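Local coordinates for protein FucU (Bifidobacterium longum subsp. infantis, PDB 3MVK), which probably acts as an L-fucose mutarotase and perhaps interconverts the pyranose and furanose forms of D-ribose, at residues 15-20 / 24-29. Numbering follows the deposited sequence. Where two conformers were deposited one is given.
Sequences KVLCEM and DQLVIA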
ATOM      1  N   LYS G  15      -0.482   1.178  22.533  1.00 13.91           N
ATOM      2  CA  LYS G  15      -0.890   2.281  21.652  1.00 13.44           C
ATOM      3  C   LYS G  15      -2.418   2.355  21.523  1.00 13.68           C
ATOM      4  O   LYS G  15      -3.020   3.429  21.652  1.00 13.04           O
ATOM      5  CB  LYS G  15      -0.257   2.142  20.271  1.00 13.26           C
ATOM      6  CG  LYS G  15      -0.684   3.253  19.324  1.00 15.23           C
ATOM      7  CD  LYS G  15       0.142   3.216  18.029  1.00 17.85           C
ATOM      8  CE  LYS G  15      -0.166   4.401  17.109  1.00 20.73           C
ATOM      9  NZ  LYS G  15      -1.480   4.298  16.406  1.00 23.11           N
ATOM     10  N   VAL G  16      -3.027   1.198  21.281  1.00 12.80           N
ATOM     11  CA  VAL G  16      -4.492   1.108  21.145  1.00 13.88           C
ATOM     12  C   VAL G  16      -5.182   1.613  22.417  1.00 14.38           C
ATOM     13  O   VAL G  16      -6.097   2.425  22.330  1.00 14.62           O
ATOM     14  CB  VAL G  16      -4.930  -0.343  20.820  1.00 13.46           C
ATOM     15  CG1 VAL G  16      -6.424  -0.547  21.104  1.00 16.25           C
ATOM     16  CG2 VAL G  16      -4.611  -0.671  19.371  1.00 14.96           C
ATOM     17  N   LEU G  17      -4.742   1.134  23.580  1.00 15.61           N
ATOM     18  CA  LEU G  17      -5.381   1.489  24.851  1.00 15.93           C
ATOM     19  C   LEU G  17      -5.282   2.990  25.112  1.00 17.93           C
ATOM     20  O   LEU G  17      -6.237   3.610  25.612  1.00 19.50           O
ATOM     21  CB  LEU G  17      -4.769   0.696  26.015  1.00 15.94           C
ATOM     22  CG  LEU G  17      -5.033  -0.817  25.933  1.00 15.94           C
ATOM     23  CD1 LEU G  17      -4.173  -1.563  26.946  1.00 15.69           C
ATOM     24  CD2 LEU G  17      -6.537  -1.142  26.154  1.00 18.51           C
ATOM     25  N   CYS G  18      -4.152   3.569  24.724  1.00 17.41           N
ATOM     26  CA  CYS G  18      -3.937   5.001  24.922  0.50 17.91           C
ATOM     27  C   CYS G  18      -4.774   5.849  23.975  1.00 17.96           C
ATOM     28  O   CYS G  18      -5.304   6.902  24.366  1.00 18.43           O
ATOM     29  CB  CYS G  18      -2.458   5.335  24.792  0.50 18.39           C
ATOM     30  SG  CYS G  18      -1.529   4.717  26.192  0.50 20.08           S
ATOM     31  N   GLU G  19      -4.904   5.414  22.735  1.00 16.63           N
ATOM     32  CA  GLU G  19      -5.626   6.246  21.797  1.00 16.38           C
ATOM     33  C   GLU G  19      -7.145   6.068  21.812  1.00 15.70           C
ATOM     34  O   GLU G  19      -7.864   6.889  21.235  1.00 15.47           O
ATOM     35  CB  GLU G  19      -5.047   6.100  20.398  1.00 17.18           C
ATOM     36  CG  GLU G  19      -5.426   4.805  19.743  1.00 16.42           C
ATOM     37  CD  GLU G  19      -4.484   4.382  18.598  1.00 18.04           C
ATOM     38  OE1 GLU G  19      -3.532   5.082  18.202  1.00 20.52           O
ATOM     39  OE2 GLU G  19      -4.718   3.296  18.076  1.00 17.34           O
HETATM   40  N   MSE G  20      -7.637   5.019  22.472  1.00 15.25           N
HETATM   41  CA  MSE G  20      -9.076   4.948  22.734  1.00 14.58           C
HETATM   42  C   MSE G  20      -9.504   6.075  23.654  1.00 14.52           C
HETATM   43  O   MSE G  20      -8.745   6.499  24.543  1.00 14.90           O
HETATM   44  CB  MSE G  20      -9.419   3.583  23.358  1.00 15.09           C
HETATM   45  CG  MSE G  20      -9.301   2.492  22.339  1.00 13.56           C
HETATM   46 SE   MSE G  20      -9.529   0.685  23.097  1.00 22.93          SE
HETATM   47  CE  MSE G  20     -11.463   0.726  23.581  1.00 16.00           C
ATOM     48  N   ASP G  24     -15.304   4.417  23.507  1.00 16.04           N
ATOM     49  CA  ASP G  24     -14.718   3.380  22.646  1.00 14.90           C
ATOM     50  C   ASP G  24     -14.796   2.025  23.327  1.00 14.88           C
ATOM     51  O   ASP G  24     -14.725   1.938  24.558  1.00 14.26           O
ATOM     52  CB  ASP G  24     -13.238   3.671  22.330  1.00 15.18           C
ATOM     53  CG  ASP G  24     -13.062   4.660  21.192  1.00 15.86           C
ATOM     54  OD1 ASP G  24     -13.924   4.728  20.290  1.00 16.27           O
ATOM     55  OD2 ASP G  24     -12.021   5.348  21.201  1.00 15.69           O
ATOM     56  N   GLN G  25     -14.950   0.982  22.510  1.00 14.63           N
ATOM     57  CA  GLN G  25     -15.047  -0.398  23.014  1.00 15.06           C
ATOM     58  C   GLN G  25     -13.933  -1.289  22.474  1.00 15.19           C
ATOM     59  O   GLN G  25     -13.461  -1.127  21.343  1.00 15.03           O
ATOM     60  CB  GLN G  25     -16.391  -1.014  22.643  1.00 15.17           C
ATOM     61  CG  GLN G  25     -17.542  -0.338  23.361  1.00 16.26           C
ATOM     62  CD  GLN G  25     -18.891  -0.898  22.971  1.00 19.23           C
ATOM     63  OE1 GLN G  25     -18.992  -1.748  22.092  1.00 20.51           O
ATOM     64  NE2 GLN G  25     -19.947  -0.395  23.612  1.00 20.86           N
ATOM     65  N   LEU G  26     -13.509  -2.243  23.297  1.00 15.08           N
ATOM     66  CA  LEU G  26     -12.677  -3.308  22.801  1.00 14.89           C
ATOM     67  C   LEU G  26     -13.311  -4.639  23.201  1.00 15.03           C
ATOM     68  O   LEU G  26     -14.125  -4.703  24.133  1.00 15.57           O
ATOM     69  CB  LEU G  26     -11.238  -3.188  23.329  1.00 16.20           C
ATOM     70  CG  LEU G  26     -11.007  -3.304  24.841  1.00 17.92           C
ATOM     71  CD1 LEU G  26     -11.143  -4.750  25.345  1.00 20.14           C
ATOM     72  CD2 LEU G  26      -9.638  -2.762  25.214  1.00 19.98           C
ATOM     73  N   VAL G  27     -12.933  -5.694  22.503  1.00 14.39           N
ATOM     74  CA  VAL G  27     -13.464  -7.010  22.795  1.00 14.35           C
ATOM     75  C   VAL G  27     -12.319  -7.914  23.232  1.00 13.98           C
ATOM     76  O   VAL G  27     -11.307  -8.023  22.532  1.00 13.98           O
ATOM     77  CB  VAL G  27     -14.091  -7.646  21.542  1.00 13.72           C
ATOM     78  CG1 VAL G  27     -14.628  -9.054  21.851  1.00 14.33           C
ATOM     79  CG2 VAL G  27     -15.223  -6.781  20.977  1.00 15.70           C
ATOM     80  N   ILE G  28     -12.468  -8.554  24.389  1.00 13.70           N
ATOM     81  CA  ILE G  28     -11.586  -9.678  24.733  1.00 13.82           C
ATOM     82  C   ILE G  28     -12.285 -10.906  24.184  1.00 14.37           C
ATOM     83  O   ILE G  28     -13.354 -11.288  24.685  1.00 15.01           O
ATOM     84  CB  ILE G  28     -11.376  -9.802  26.269  1.00 12.83           C
ATOM     85  CG1 ILE G  28     -10.819  -8.488  26.827  1.00 13.69           C
ATOM     86  CG2 ILE G  28     -10.458 -11.012  26.582  1.00 15.40           C
ATOM     87  CD1 ILE G  28     -10.705  -8.448  28.323  1.00 15.74           C
ATOM     88  N   ALA G  29     -11.705 -11.495  23.147  1.00 13.43           N
ATOM     89  CA  ALA G  29     -12.331 -12.598  22.413  1.00 12.82           C
ATOM     90  C   ALA G  29     -11.789 -13.898  22.975  1.00 13.97           C
ATOM     91  O   ALA G  29     -10.576 -14.063  23.103  1.00 13.55           O
ATOM     92  CB  ALA G  29     -12.013 -12.475  20.910  1.00 13.97           C
TER
HETATM   93  O   HOH W   1     -10.284   6.847  19.620  1.00 14.54           O
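Selenomethionine M20, the first residue beyond helix 11-19, meets D24, Q25 and L26 and carries most of an apolar contact that illustrates how a helix is seated against the strand that follows it. A bend at the last torsion of M20 (chi3 68°) turns the methyl CE onto the backbone between Q25 and L26, with M20 CE 3.4 Å from Q25 C and 3.6 Å from L26 N. The same methyl also lies against the CB atoms of D24 and L26. One atom back, M20 SE is 4.0 Å from L26 CD2, the M20 and L26 side chains crossing at about a right angle. L26 CD2 reaches on to the helix and meets L17 CD2 at 3.6 Å, branch end to branch end. F63 and Y123 also pack on M20, and V62 on L17.

Polar links complete the join without any direct hydrogen bond between 15-20 and 24-29. One water donates to both E19 O (2.9 Å) and D24 OD2 (2.8 Å), bridging the helix end to the carboxylate. OD2 also accepts from G21 N, so this oxygen has two donors and is tied to the connecting loop, while D24 OD1 is hydrogen-bonded to S37 OG of a neighbouring subunit.

The whole is a short helix-to-strand connection of three residues, laying helix 11-19 against an inner strand of the mixed sheet in the RbsD/FucU fold.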